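Local atomic coordinates of SxtG (Microseira wollei, PDB entry 6U1R), a protein that acts as an amidinotransferase in the biosynthesis of the paralytic shellfish toxin saxitoxin, probably passing the amidino group through a cysteine-bound intermediate. Residues L37-V42 against G104-R109; P55-T60 against E261-D266; D297-P302 against K345-K350; G223-G228 against R251-E256. All blocks are in the same frame, centred on the assembly; numbering follows the deposited sequence.

From the N terminus, strand 37-42 opens contact 1 and the short helical segment 55-60 opens contact 2 before contact 1 has closed at 104-109, so the two cross along the chain. Contact 2 closes only after some 200 residues, at 261-266, and contact 4 lies wholly inside that loop, tying strand 225-229 to strand 251-255. Contacts 2 and 4 also touch in space, where Ile-265 CD1 packs 3.7 Å from Gly-228 C. Contact 3 follows in series, from strand 297-300 to the end of helix 338-346. Contacts 1 and 4 thus join strands within sheets, contact 3 sets a helix end against a strand, and contact 2 brings the loop with His-264 against residues 55-60.

Contact 1: residues L37-V42 against G104-R109; sequences LEEVIV and GVKVRR
Glu-39 stretches its carboxylate between Lys-106 and Arg-108, the two residues of the neighbouring strand that share its face. Its CG stands anti to the backbone N (chi1 179°) and the chain runs on extended, alongside Lys-106 and pointing the same way. Arg-108 crosses instead, bending at chi2 and chi3 so that NH1 makes a hydrogen-bonded salt bridge to the syn side of Glu-39 OE2 at 2.9 Å. The oxygen lies at the guanidinium edge, close to its plane, although the two flat groups are turned 62° apart. On the other oxygen, the salt bridge from Lys-106 NZ to Glu-39 OE1 is weak at 3.3 Å, and a water donates to OE1 at 2.8 Å. The same carboxylate also has a hydrogen bond with Tyr-170, at OE2, and a salt bridge from Arg-374, at OE1; behind Arg-108, Glu-169 holds its NH2. The backbones carrying them are parallel strands, bonded from Lys-106 N to Glu-38 O (3.0 Å) through to Val-42 N with Arg-108 O. Strand 37-42 is the middle one of three: 370-375 pairs antiparallel on its other side, where Glu-38 and Glu-39 form a classic beta bulge against Arg-374. On the face of Val-40, Val-42 and Val-107, valines pack: Val-107 CG1 meets Val-42 CG2 at 3.6 Å, both covered by helix 83-102, and Val-105, from the preceding loop, sets CG1 3.7 Å from Val-40 CG1.

Contact 2: residues P55-T60 against E261-D266; sequences PINKWT and EALHID
Leu-263 meets Thr-60 where the loop 261-266, which carries the predicted active-site residue His-264, passes the end of the short 3-10 segment 58-59 that follows the weakly bonded helix 53-57. The apolar contacts converge on one methyl. Leu-263 CD2 lies 3.6 Å from Thr-60 CG2, the two side chains crossing at a slant, and more loosely touches Ile-56 CG2 at 4.2 Å, nearly at a right angle. A chi1 of -180° carries the isobutyl group toward 55-60, and chi2, at an unusual 19°, decides that CD2 meets it, while CD1 sits 3.3 Å above the plane of the His-264 ring, toward the rim. The leucine therefore lies between the segment 55-60 and the predicted catalytic histidine, whose NE2 is hydrogen-bonded to Asp-215, another predicted active-site residue.

Two backbone oxygens also make contacts across the gap, and no hydrogen bond spans it. Glu-261 CA directs its hydrogen at Trp-59 O, at 3.4 Å, and Glu-261 CG rests against Thr-60 O. Within 55-60 itself the polar bonding is firm: Asn-57 O accepts both Thr-60 N at 2.9 Å and Thr-60 OG1 at 2.7 Å, the hydroxyl lying in the carbonyl plane on a lone pair.

Contact 3: residues D297-P302 against K345-K350; sequences DILVAP and KDWGFK
The 2.9 Å bond from Gly-348 N to Lys-345 O belongs to the Schellman motif that ends helix 338-346, and just at this end Trp-347 turns its indole onto Leu-299 of the facing strand. Gly-348 takes the positive phi that the motif requires (100°). No hydrogen bond joins the two segments; the contact is made mainly by the indole. Leu-299 lies along one ring face, the two side chains sliding past each other in opposite directions. Its CB stands 3.7 Å from the centroid of the six-membered ring of Trp-347, only 8° off the normal, a CH-pi contact. With CG opposite the carbonyl carbon (chi1 -50°), the methyls are laid along the indole: CD1 lies 3.9 Å from Trp-347 CD2, and CD2 is equally far from Trp-347 NE1, above the five-membered ring. The rim meets the backbone instead, with Val-300 O near the ring plane, 3.3 Å from Trp-347 CH2. Leu-299 CD1 also reaches the edge of the Phe-349 ring, at CE2 (4.0 Å). Strand 297-300 forms one border of its three-stranded sheet, parallel to strand 276-279, whose Leu-278 also touches Trp-347, while Pro-302 packs against helix 338-346.

Contact 4: residues G223-G228 against R251-E256; sequences GRDIFG and RIHIIE
Asp-225 OD1 is gripped twice from the neighbouring strand, by Arg-251 NE at 2.9 Å and by His-253 NE2 at 2.8 Å. The two donors come from opposite faces of the carboxylate plane, the arginine on the syn side and the histidine on the anti side. Arg-251, bent at chi3 (-73°), presents its guanidinium side-on, so that NH2 also binds Asp-225 OD2 at 3.1 Å, almost straight at 177°. The paired salt-bridge hydrogen bonds from the arginine and the third bond from the histidine should fix the carboxylate's rotation, and the negative charge probably steadies a proton on His-253 NE2. Arg-251 NH2 has a further partner in Ser-381.

On the same face the Phe-227 ring lies next to His-253, nearly parallel but slid so far that the rings barely overlap; Phe-227 CD1 touches His-253 CB at 3.7 Å. Backbone bonds run the length of the pair, from Arg-251 N with Arg-224 O to Ile-255 N with Gly-228 O (2.8 Å). On the other face Ile-254 folds CD1 over Gly-228, 3.8 Å from its C atom, and helix 236-245 covers Ile-252 and Ile-254. Strand 225-229, that helix and strand 251-255 make a beta-alpha-beta crossover, a building element of the alpha/beta propeller fold of amidinotransferases.

Contact 1: residues L37-V42 against G104-R109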
loop_
_atom_site.group_PDB
_atom_site.type_symbol
_atom_site.label_atom_id
_atom_site.label_comp_id
_atom_site.label_asym_id
_atom_site.label_seq_id
_atom_site.Cartn_x
_atom_site.Cartn_y
_atom_site.Cartn_z
ATOM N N LEU A 37 -8.231 15.087 22.664
ATOM C CA LEU A 37 -7.215 14.087 22.333
ATOM C C LEU A 37 -7.162 13.012 23.412
ATOM O O LEU A 37 -6.943 13.322 24.590
ATOM C CB LEU A 37 -5.857 14.759 22.171
ATOM C CG LEU A 37 -4.675 13.893 21.708
ATOM C CD1 LEU A 37 -4.984 13.225 20.387
ATOM C CD2 LEU A 37 -3.408 14.740 21.614
ATOM N N GLU A 38 -7.375 11.757 23.019
ATOM C CA GLU A 38 -7.376 10.632 23.958
ATOM C C GLU A 38 -6.145 9.751 23.837
ATOM O O GLU A 38 -5.638 9.260 24.846
ATOM C CB GLU A 38 -8.633 9.768 23.760
ATOM C CG GLU A 38 -9.927 10.475 24.194
ATOM C CD GLU A 38 -11.165 9.583 24.201
ATOM O OE1 GLU A 38 -11.116 8.435 23.710
ATOM O OE2 GLU A 38 -12.203 10.043 24.725
ATOM N N GLU A 39 -5.646 9.539 22.622
ATOM C CA GLU A 39 -4.501 8.664 22.431
ATOM C C GLU A 39 -3.702 9.178 21.245
ATOM O O GLU A 39 -4.280 9.570 20.224
ATOM C CB GLU A 39 -4.927 7.203 22.218
ATOM C CG GLU A 39 -3.734 6.258 22.000
ATOM C CD GLU A 39 -4.065 4.775 22.215
ATOM O OE1 GLU A 39 -5.035 4.472 22.947
ATOM O OE2 GLU A 39 -3.341 3.915 21.665
ATOM N N VAL A 40 -2.377 9.188 21.405
ATOM C CA VAL A 40 -1.460 9.719 20.403
ATOM C C VAL A 40 -0.229 8.817 20.317
ATOM O O VAL A 40 0.261 8.319 21.340
ATOM C CB VAL A 40 -1.084 11.185 20.759
ATOM C CG1 VAL A 40 -0.206 11.247 22.034
ATOM C CG2 VAL A 40 -0.423 11.890 19.590
ATOM N N ILE A 41 0.250 8.559 19.091
ATOM C CA ILE A 41 1.574 7.968 18.882
ATOM C C ILE A 41 2.578 9.110 18.868
ATOM O O ILE A 41 2.361 10.119 18.190
ATOM C CB ILE A 41 1.639 7.169 17.564
ATOM C CG1 ILE A 41 0.558 6.073 17.549
ATOM C CG2 ILE A 41 3.047 6.600 17.361
ATOM C CD1 ILE A 41 0.464 5.235 16.239
ATOM N N VAL A 42 3.667 8.968 19.615
ATOM C CA VAL A 42 4.733 9.969 19.622
ATOM C C VAL A 42 5.975 9.339 19.010
ATOM O O VAL A 42 6.245 8.152 19.215
ATOM C CB VAL A 42 4.994 10.518 21.040
ATOM C CG1 VAL A 42 6.092 11.541 21.042
ATOM C CG2 VAL A 42 3.728 11.192 21.575
ATOM N N GLY A 104 -3.836 14.294 30.487
ATOM C CA GLY A 104 -4.827 13.252 30.317
ATOM C C GLY A 104 -4.777 12.467 29.019
ATOM O O GLY A 104 -5.731 11.733 28.727
ATOM N N VAL A 105 -3.703 12.578 28.241
ATOM C CA VAL A 105 -3.565 11.844 26.982
ATOM C C VAL A 105 -2.772 10.568 27.219
ATOM O O VAL A 105 -1.727 10.583 27.882
ATOM C CB VAL A 105 -2.879 12.703 25.904
ATOM C CG1 VAL A 105 -2.802 11.937 24.571
ATOM C CG2 VAL A 105 -3.614 14.019 25.752
ATOM N N LYS A 106 -3.235 9.476 26.612
ATOM C CA LYS A 106 -2.470 8.232 26.572
ATOM C C LYS A 106 -1.442 8.297 25.448
ATOM O O LYS A 106 -1.802 8.574 24.303
ATOM C CB LYS A 106 -3.403 7.048 26.357
ATOM C CG LYS A 106 -2.706 5.687 26.281
ATOM C CD LYS A 106 -3.767 4.584 26.146
ATOM C CE LYS A 106 -3.182 3.228 25.807
ATOM N NZ LYS A 106 -4.244 2.319 25.274
ATOM N N VAL A 107 -0.179 8.023 25.764
ATOM C CA VAL A 107 0.925 8.166 24.812
ATOM C C VAL A 107 1.475 6.788 24.473
ATOM O O VAL A 107 1.797 6.005 25.374
ATOM C CB VAL A 107 2.029 9.078 25.375
ATOM C CG1 VAL A 107 3.309 9.053 24.478
ATOM C CG2 VAL A 107 1.493 10.485 25.488
ATOM N N ARG A 108 1.578 6.492 23.179
ATOM C CA ARG A 108 2.238 5.287 22.692
ATOM C C ARG A 108 3.591 5.689 22.114
ATOM O O ARG A 108 3.654 6.397 21.101
ATOM C CB ARG A 108 1.388 4.573 21.637
ATOM C CG ARG A 108 -0.078 4.407 21.958
ATOM C CD ARG A 108 -0.339 3.652 23.266
ATOM N NE ARG A 108 0.070 2.244 23.213
ATOM C CZ ARG A 108 -0.662 1.253 22.717
ATOM N NH1 ARG A 108 -1.862 1.473 22.202
ATOM N NH2 ARG A 108 -0.174 0.021 22.717
ATOM N N ARG A 109 4.673 5.234 22.753
ATOM C CA ARG A 109 6.030 5.572 22.335
ATOM C C ARG A 109 6.499 4.552 21.312
ATOM O O ARG A 109 6.617 3.366 21.630
ATOM C CB ARG A 109 6.999 5.577 23.516
ATOM C CG ARG A 109 6.830 6.691 24.507
ATOM C CD ARG A 109 7.709 6.405 25.731
ATOM N NE ARG A 109 7.626 7.423 26.780
ATOM C CZ ARG A 109 8.566 8.327 27.042
ATOM N NH1 ARG A 109 9.687 8.396 26.321
ATOM N NH2 ARG A 109 8.388 9.177 28.042
HETATM O O HOH W 1 -6.053 1.928 22.614
#

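Contact 2: residues P55-T60 against E261-D266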
loop_
_atom_site.group_PDB
_atom_site.type_symbol
_atom_site.label_atom_id
_atom_site.label_comp_id
_atom_site.label_asym_id
_atom_site.label_seq_id
_atom_site.Cartn_x
_atom_site.Cartn_y
_atom_site.Cartn_z
ATOM N N PRO A 55 17.259 12.522 -4.121
ATOM C CA PRO A 55 17.091 13.594 -5.104
ATOM C C PRO A 55 16.074 14.657 -4.664
ATOM O O PRO A 55 15.759 15.493 -5.513
ATOM C CB PRO A 55 16.579 12.843 -6.333
ATOM C CG PRO A 55 15.715 11.782 -5.744
ATOM C CD PRO A 55 16.355 11.399 -4.412
ATOM N N ILE A 56 15.609 14.632 -3.404
ATOM C CA ILE A 56 14.538 15.523 -2.925
ATOM C C ILE A 56 15.070 16.629 -2.016
ATOM O O ILE A 56 14.801 17.811 -2.242
ATOM C CB ILE A 56 13.433 14.723 -2.206
ATOM C CG1 ILE A 56 12.716 13.799 -3.189
ATOM C CG2 ILE A 56 12.429 15.670 -1.527
ATOM C CD1 ILE A 56 11.893 12.797 -2.501
ATOM N N ASN A 57 15.738 16.257 -0.921
ATOM C CA ASN A 57 15.839 17.173 0.207
ATOM C C ASN A 57 16.725 18.377 -0.077
ATOM O O ASN A 57 16.579 19.408 0.589
ATOM C CB ASN A 57 16.313 16.413 1.423
ATOM C CG ASN A 57 15.272 15.426 1.881
ATOM O OD1 ASN A 57 14.074 15.734 1.843
ATOM N ND2 ASN A 57 15.695 14.228 2.243
ATOM N N LYS A 58 17.614 18.300 -1.051
ATOM C CA LYS A 58 18.382 19.500 -1.363
ATOM C C LYS A 58 17.479 20.664 -1.766
ATOM O O LYS A 58 17.891 21.823 -1.662
ATOM C CB LYS A 58 19.408 19.214 -2.458
ATOM C CG LYS A 58 18.846 18.965 -3.835
ATOM C CD LYS A 58 19.990 18.542 -4.755
ATOM C CE LYS A 58 19.563 18.392 -6.198
ATOM N NZ LYS A 58 20.781 18.158 -7.059
ATOM N N TRP A 59 16.249 20.391 -2.191
ATOM C CA TRP A 59 15.339 21.446 -2.616
ATOM C C TRP A 59 14.507 22.011 -1.468
ATOM O O TRP A 59 13.650 22.875 -1.700
ATOM C CB TRP A 59 14.441 20.924 -3.747
ATOM C CG TRP A 59 15.263 20.523 -4.946
ATOM C CD1 TRP A 59 15.454 19.270 -5.424
ATOM C CD2 TRP A 59 16.040 21.399 -5.782
ATOM N NE1 TRP A 59 16.304 19.301 -6.514
ATOM C CE2 TRP A 59 16.668 20.597 -6.758
ATOM C CE3 TRP A 59 16.253 22.780 -5.803
ATOM C CZ2 TRP A 59 17.499 21.132 -7.748
ATOM C CZ3 TRP A 59 17.083 23.314 -6.788
ATOM C CH2 TRP A 59 17.692 22.487 -7.748
ATOM N N THR A 60 14.747 21.565 -0.240
ATOM C CA THR A 60 14.182 22.210 0.931
ATOM C C THR A 60 15.091 23.301 1.471
ATOM O O THR A 60 14.819 23.837 2.548
ATOM C CB THR A 60 13.900 21.179 2.028
ATOM O OG1 THR A 60 15.127 20.579 2.479
ATOM C CG2 THR A 60 12.985 20.109 1.501
ATOM N N GLU A 261 10.532 25.954 -1.089
ATOM C CA GLU A 261 11.063 24.766 -0.430
ATOM C C GLU A 261 9.958 23.830 0.089
ATOM O O GLU A 261 10.240 22.976 0.941
ATOM C CB GLU A 261 11.952 25.191 0.748
ATOM C CG GLU A 261 13.174 26.041 0.357
ATOM C CD GLU A 261 12.882 27.526 0.234
ATOM O OE1 GLU A 261 12.055 28.039 1.014
ATOM O OE2 GLU A 261 13.505 28.188 -0.621
ATOM N N ALA A 262 8.720 24.010 -0.376
ATOM C CA ALA A 262 7.556 23.440 0.296
ATOM C C ALA A 262 7.687 21.937 0.461
ATOM O O ALA A 262 7.959 21.209 -0.500
ATOM C CB ALA A 262 6.275 23.765 -0.476
ATOM N N LEU A 263 7.445 21.476 1.697
ATOM C CA LEU A 263 7.466 20.059 2.035
ATOM C C LEU A 263 6.738 19.951 3.380
ATOM O O LEU A 263 7.294 20.328 4.415
ATOM C CB LEU A 263 8.894 19.533 2.103
ATOM C CG LEU A 263 9.228 18.074 2.435
ATOM C CD1 LEU A 263 8.112 17.106 2.271
ATOM C CD2 LEU A 263 10.392 17.631 1.548
ATOM N N HIS A 264 5.479 19.521 3.325
ATOM C CA HIS A 264 4.539 19.433 4.441
ATOM C C HIS A 264 3.846 20.770 4.667
ATOM O O HIS A 264 4.426 21.835 4.431
ATOM C CB HIS A 264 5.216 18.915 5.722
ATOM C CG HIS A 264 5.891 17.596 5.518
ATOM N ND1 HIS A 264 7.010 17.204 6.222
ATOM C CD2 HIS A 264 5.619 16.592 4.649
ATOM C CE1 HIS A 264 7.406 16.020 5.785
ATOM N NE2 HIS A 264 6.567 15.616 4.847
ATOM N N ILE A 265 2.570 20.700 5.049
ATOM C CA ILE A 265 1.701 21.875 5.129
ATOM C C ILE A 265 1.566 22.416 6.557
ATOM O O ILE A 265 0.973 23.499 6.750
ATOM C CB ILE A 265 0.317 21.532 4.525
ATOM C CG1 ILE A 265 -0.415 22.782 3.993
ATOM C CG2 ILE A 265 -0.563 20.727 5.521
ATOM C CD1 ILE A 265 -1.707 22.445 3.187
ATOM N N ASP A 266 2.105 21.720 7.560
ATOM C CA ASP A 266 1.780 22.035 8.944
ATOM C C ASP A 266 2.724 23.082 9.563
ATOM O O ASP A 266 2.799 23.196 10.793
ATOM C CB ASP A 266 1.669 20.748 9.798
ATOM C CG ASP A 266 2.845 19.781 9.684
ATOM O OD1 ASP A 266 3.718 19.930 8.815
ATOM O OD2 ASP A 266 2.858 18.801 10.501
#

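Contact 3: residues D297-P302 against K345-K350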
loop_
_atom_site.group_PDB
_atom_site.type_symbol
_atom_site.label_atom_id
_atom_site.label_comp_id
_atom_site.label_asym_id
_atom_site.label_seq_id
_atom_site.Cartn_x
_atom_site.Cartn_y
_atom_site.Cartn_z
ATOM N N ASP A 297 -12.625 32.300 10.564
ATOM C CA ASP A 297 -11.677 33.347 10.939
ATOM C C ASP A 297 -10.265 32.917 10.554
ATOM O O ASP A 297 -9.775 31.876 11.011
ATOM C CB ASP A 297 -11.731 33.636 12.437
ATOM C CG ASP A 297 -13.026 34.333 12.864
ATOM O OD1 ASP A 297 -13.642 35.020 12.022
ATOM O OD2 ASP A 297 -13.421 34.200 14.042
ATOM N N ILE A 298 -9.609 33.737 9.744
ATOM C CA ILE A 298 -8.230 33.506 9.343
ATOM C C ILE A 298 -7.337 34.207 10.359
ATOM O O ILE A 298 -7.351 35.438 10.487
ATOM C CB ILE A 298 -7.984 33.994 7.914
ATOM C CG1 ILE A 298 -8.796 33.108 6.949
ATOM C CG2 ILE A 298 -6.500 33.978 7.582
ATOM C CD1 ILE A 298 -8.722 33.538 5.520
ATOM N N LEU A 299 -6.600 33.409 11.123
ATOM C CA LEU A 299 -5.689 33.899 12.149
ATOM C C LEU A 299 -4.293 33.962 11.540
ATOM O O LEU A 299 -3.666 32.921 11.316
ATOM C CB LEU A 299 -5.717 32.983 13.374
ATOM C CG LEU A 299 -7.104 32.640 13.930
ATOM C CD1 LEU A 299 -6.948 31.717 15.125
ATOM C CD2 LEU A 299 -7.869 33.883 14.315
ATOM N N VAL A 300 -3.802 35.175 11.260
ATOM C CA VAL A 300 -2.505 35.323 10.597
ATOM C C VAL A 300 -1.398 35.235 11.645
ATOM O O VAL A 300 -1.366 36.011 12.610
ATOM C CB VAL A 300 -2.425 36.642 9.809
ATOM C CG1 VAL A 300 -1.065 36.767 9.089
ATOM C CG2 VAL A 300 -3.565 36.757 8.796
ATOM N N ALA A 301 -0.484 34.282 11.460
ATOM C CA ALA A 301 0.557 34.050 12.439
ATOM C C ALA A 301 1.426 35.295 12.603
ATOM O O ALA A 301 1.730 35.976 11.615
ATOM C CB ALA A 301 1.444 32.872 12.022
ATOM N N PRO A 302 1.860 35.605 13.822
ATOM C CA PRO A 302 2.860 36.660 14.004
ATOM C C PRO A 302 4.214 36.210 13.492
ATOM O O PRO A 302 4.481 35.020 13.329
ATOM C CB PRO A 302 2.868 36.870 15.524
ATOM C CG PRO A 302 2.573 35.507 16.065
ATOM C CD PRO A 302 1.567 34.914 15.091
ATOM N N LYS A 345 -2.956 33.334 22.978
ATOM C CA LYS A 345 -3.724 33.791 24.140
ATOM C C LYS A 345 -4.744 34.846 23.737
ATOM O O LYS A 345 -5.917 34.781 24.130
ATOM C CB LYS A 345 -2.793 34.362 25.204
ATOM C CG LYS A 345 -1.961 33.336 25.918
ATOM C CD LYS A 345 -0.918 33.976 26.859
ATOM C CE LYS A 345 -1.558 34.943 27.842
ATOM N NZ LYS A 345 -0.749 35.085 29.093
ATOM N N ASP A 346 -4.309 35.830 22.952
ATOM C CA ASP A 346 -5.207 36.902 22.551
ATOM C C ASP A 346 -6.344 36.376 21.690
ATOM O O ASP A 346 -7.446 36.935 21.721
ATOM C CB ASP A 346 -4.429 38.001 21.822
ATOM C CG ASP A 346 -3.439 38.734 22.742
ATOM O OD1 ASP A 346 -3.476 38.524 23.982
ATOM O OD2 ASP A 346 -2.617 39.512 22.228
ATOM N N TRP A 347 -6.116 35.291 20.937
ATOM C CA TRP A 347 -7.175 34.681 20.138
ATOM C C TRP A 347 -8.094 33.765 20.948
ATOM O O TRP A 347 -9.024 33.192 20.372
ATOM C CB TRP A 347 -6.562 33.883 18.976
ATOM C CG TRP A 347 -6.005 34.724 17.857
ATOM C CD1 TRP A 347 -6.502 35.910 17.386
ATOM C CD2 TRP A 347 -4.843 34.435 17.069
ATOM N NE1 TRP A 347 -5.711 36.377 16.353
ATOM C CE2 TRP A 347 -4.689 35.486 16.141
ATOM C CE3 TRP A 347 -3.916 33.385 17.057
ATOM C CZ2 TRP A 347 -3.650 35.522 15.212
ATOM C CZ3 TRP A 347 -2.882 33.420 16.131
ATOM C CH2 TRP A 347 -2.751 34.496 15.227
ATOM N N GLY A 348 -7.849 33.601 22.242
ATOM C CA GLY A 348 -8.723 32.838 23.115
ATOM C C GLY A 348 -8.286 31.425 23.437
ATOM O O GLY A 348 -9.056 30.687 24.067
ATOM N N PHE A 349 -7.097 31.014 23.009
ATOM C CA PHE A 349 -6.596 29.684 23.303
ATOM C C PHE A 349 -5.825 29.696 24.621
ATOM O O PHE A 349 -5.558 30.746 25.208
ATOM C CB PHE A 349 -5.729 29.187 22.138
ATOM C CG PHE A 349 -6.482 29.061 20.843
ATOM C CD1 PHE A 349 -7.226 27.920 20.561
ATOM C CD2 PHE A 349 -6.455 30.085 19.905
ATOM C CE1 PHE A 349 -7.919 27.797 19.371
ATOM C CE2 PHE A 349 -7.158 29.974 18.703
ATOM C CZ PHE A 349 -7.885 28.836 18.428
ATOM N N LYS A 350 -5.473 28.500 25.098
ATOM C CA LYS A 350 -4.729 28.326 26.349
ATOM C C LYS A 350 -3.410 27.631 26.026
ATOM O O LYS A 350 -3.349 26.392 25.976
ATOM C CB LYS A 350 -5.524 27.513 27.370
ATOM C CG LYS A 350 -6.816 28.171 27.850
ATOM C CD LYS A 350 -6.583 29.547 28.458
ATOM C CE LYS A 350 -7.869 30.147 29.025
ATOM N NZ LYS A 350 -7.584 31.393 29.802
#

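Contact 4: residues G223-G228 against R251-E256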
loop_
_atom_site.group_PDB
_atom_site.type_symbol
_atom_site.label_atom_id
_atom_site.label_comp_id
_atom_site.label_asym_id
_atom_site.label_seq_id
_atom_site.Cartn_x
_atom_site.Cartn_y
_atom_site.Cartn_z
ATOM N N GLY A 223 -12.768 17.563 9.357
ATOM C CA GLY A 223 -13.963 16.754 9.126
ATOM C C GLY A 223 -14.071 16.351 7.673
ATOM O O GLY A 223 -13.124 15.811 7.087
ATOM N N ARG A 224 -15.233 16.621 7.066
ATOM C CA ARG A 224 -15.466 16.241 5.680
ATOM C C ARG A 224 -14.592 17.008 4.686
ATOM O O ARG A 224 -14.496 16.588 3.526
ATOM C CB ARG A 224 -16.935 16.457 5.302
ATOM C CG ARG A 224 -17.894 15.471 5.939
ATOM C CD ARG A 224 -19.245 15.457 5.247
ATOM N NE ARG A 224 -20.162 14.521 5.902
ATOM C CZ ARG A 224 -20.292 13.234 5.597
ATOM N NH1 ARG A 224 -19.572 12.687 4.627
ATOM N NH2 ARG A 224 -21.168 12.483 6.272
ATOM N N ASP A 225 -13.953 18.095 5.107
ATOM C CA ASP A 225 -13.100 18.899 4.241
ATOM C C ASP A 225 -11.661 18.777 4.716
ATOM O O ASP A 225 -11.374 18.981 5.904
ATOM C CB ASP A 225 -13.565 20.357 4.229
ATOM C CG ASP A 225 -14.950 20.491 3.673
ATOM O OD1 ASP A 225 -15.087 20.415 2.436
ATOM O OD2 ASP A 225 -15.906 20.624 4.473
ATOM N N ILE A 226 -10.770 18.422 3.783
ATOM C CA ILE A 226 -9.343 18.236 4.020
ATOM C C ILE A 226 -8.584 19.196 3.102
ATOM O O ILE A 226 -8.959 19.379 1.936
ATOM C CB ILE A 226 -8.943 16.764 3.758
ATOM C CG1 ILE A 226 -9.608 15.830 4.776
ATOM C CG2 ILE A 226 -7.418 16.575 3.791
ATOM C CD1 ILE A 226 -9.580 14.371 4.385
ATOM N N PHE A 227 -7.551 19.835 3.625
ATOM C CA PHE A 227 -6.750 20.783 2.853
ATOM C C PHE A 227 -5.367 20.201 2.608
ATOM O O PHE A 227 -4.742 19.683 3.537
ATOM C CB PHE A 227 -6.659 22.118 3.581
ATOM C CG PHE A 227 -7.988 22.777 3.737
ATOM C CD1 PHE A 227 -8.475 23.610 2.743
ATOM C CD2 PHE A 227 -8.786 22.506 4.826
ATOM C CE1 PHE A 227 -9.712 24.192 2.855
ATOM C CE2 PHE A 227 -10.042 23.092 4.937
ATOM C CZ PHE A 227 -10.495 23.931 3.939
ATOM N N GLY A 228 -4.898 20.281 1.361
ATOM C CA GLY A 228 -3.576 19.795 1.015
ATOM C C GLY A 228 -2.858 20.782 0.116
ATOM O O GLY A 228 -3.415 21.809 -0.284
ATOM N N ARG A 251 -14.020 15.742 0.925
ATOM C CA ARG A 251 -13.637 16.647 -0.145
ATOM C C ARG A 251 -12.259 17.196 0.183
ATOM O O ARG A 251 -12.049 17.708 1.288
ATOM C CB ARG A 251 -14.636 17.800 -0.273
ATOM C CG ARG A 251 -16.084 17.359 -0.460
ATOM C CD ARG A 251 -17.052 18.520 -0.226
ATOM N NE ARG A 251 -17.186 18.897 1.192
ATOM C CZ ARG A 251 -18.257 18.663 1.960
ATOM N NH1 ARG A 251 -19.327 18.034 1.479
ATOM N NH2 ARG A 251 -18.272 19.072 3.228
ATOM N N ILE A 252 -11.334 17.109 -0.774
ATOM C CA ILE A 252 -9.973 17.617 -0.604
ATOM C C ILE A 252 -9.799 18.903 -1.398
ATOM O O ILE A 252 -10.039 18.932 -2.614
ATOM C CB ILE A 252 -8.931 16.577 -1.041
ATOM C CG1 ILE A 252 -9.198 15.253 -0.319
ATOM C CG2 ILE A 252 -7.513 17.126 -0.788
ATOM C CD1 ILE A 252 -8.112 14.226 -0.497
ATOM N N HIS A 253 -9.336 19.949 -0.714
ATOM C CA HIS A 253 -9.125 21.274 -1.283
ATOM C C HIS A 253 -7.629 21.532 -1.328
ATOM O O HIS A 253 -6.938 21.285 -0.341
ATOM C CB HIS A 253 -9.802 22.338 -0.427
ATOM C CG HIS A 253 -11.246 22.056 -0.168
ATOM N ND1 HIS A 253 -12.252 22.499 -1.001
ATOM C CD2 HIS A 253 -11.848 21.345 0.813
ATOM C CE1 HIS A 253 -13.418 22.084 -0.529
ATOM N NE2 HIS A 253 -13.200 21.379 0.569
ATOM N N ILE A 254 -7.131 22.031 -2.450
ATOM C CA ILE A 254 -5.693 22.197 -2.647
ATOM C C ILE A 254 -5.369 23.682 -2.575
ATOM O O ILE A 254 -5.941 24.479 -3.326
ATOM C CB ILE A 254 -5.243 21.582 -3.980
ATOM C CG1 ILE A 254 -5.526 20.073 -3.972
ATOM C CG2 ILE A 254 -3.761 21.855 -4.246
ATOM C CD1 ILE A 254 -4.872 19.294 -2.772
ATOM N N ILE A 255 -4.464 24.056 -1.665
ATOM C CA ILE A 255 -3.994 25.434 -1.575
ATOM C C ILE A 255 -2.711 25.577 -2.385
ATOM O O ILE A 255 -2.013 24.600 -2.661
ATOM C CB ILE A 255 -3.753 25.891 -0.121
ATOM C CG1 ILE A 255 -2.531 25.188 0.475
ATOM C CG2 ILE A 255 -4.996 25.659 0.736
ATOM C CD1 ILE A 255 -1.906 25.921 1.609
ATOM N N GLU A 256 -2.375 26.824 -2.721
ATOM C CA GLU A 256 -1.109 27.167 -3.364
ATOM C C GLU A 256 -0.152 27.736 -2.321
ATOM O O GLU A 256 -0.468 28.738 -1.681
ATOM C CB GLU A 256 -1.337 28.188 -4.480
ATOM C CG GLU A 256 -2.380 27.752 -5.514
ATOM C CD GLU A 256 -1.925 26.576 -6.361
ATOM O OE1 GLU A 256 -0.719 26.511 -6.684
ATOM O OE2 GLU A 256 -2.774 25.715 -6.704
#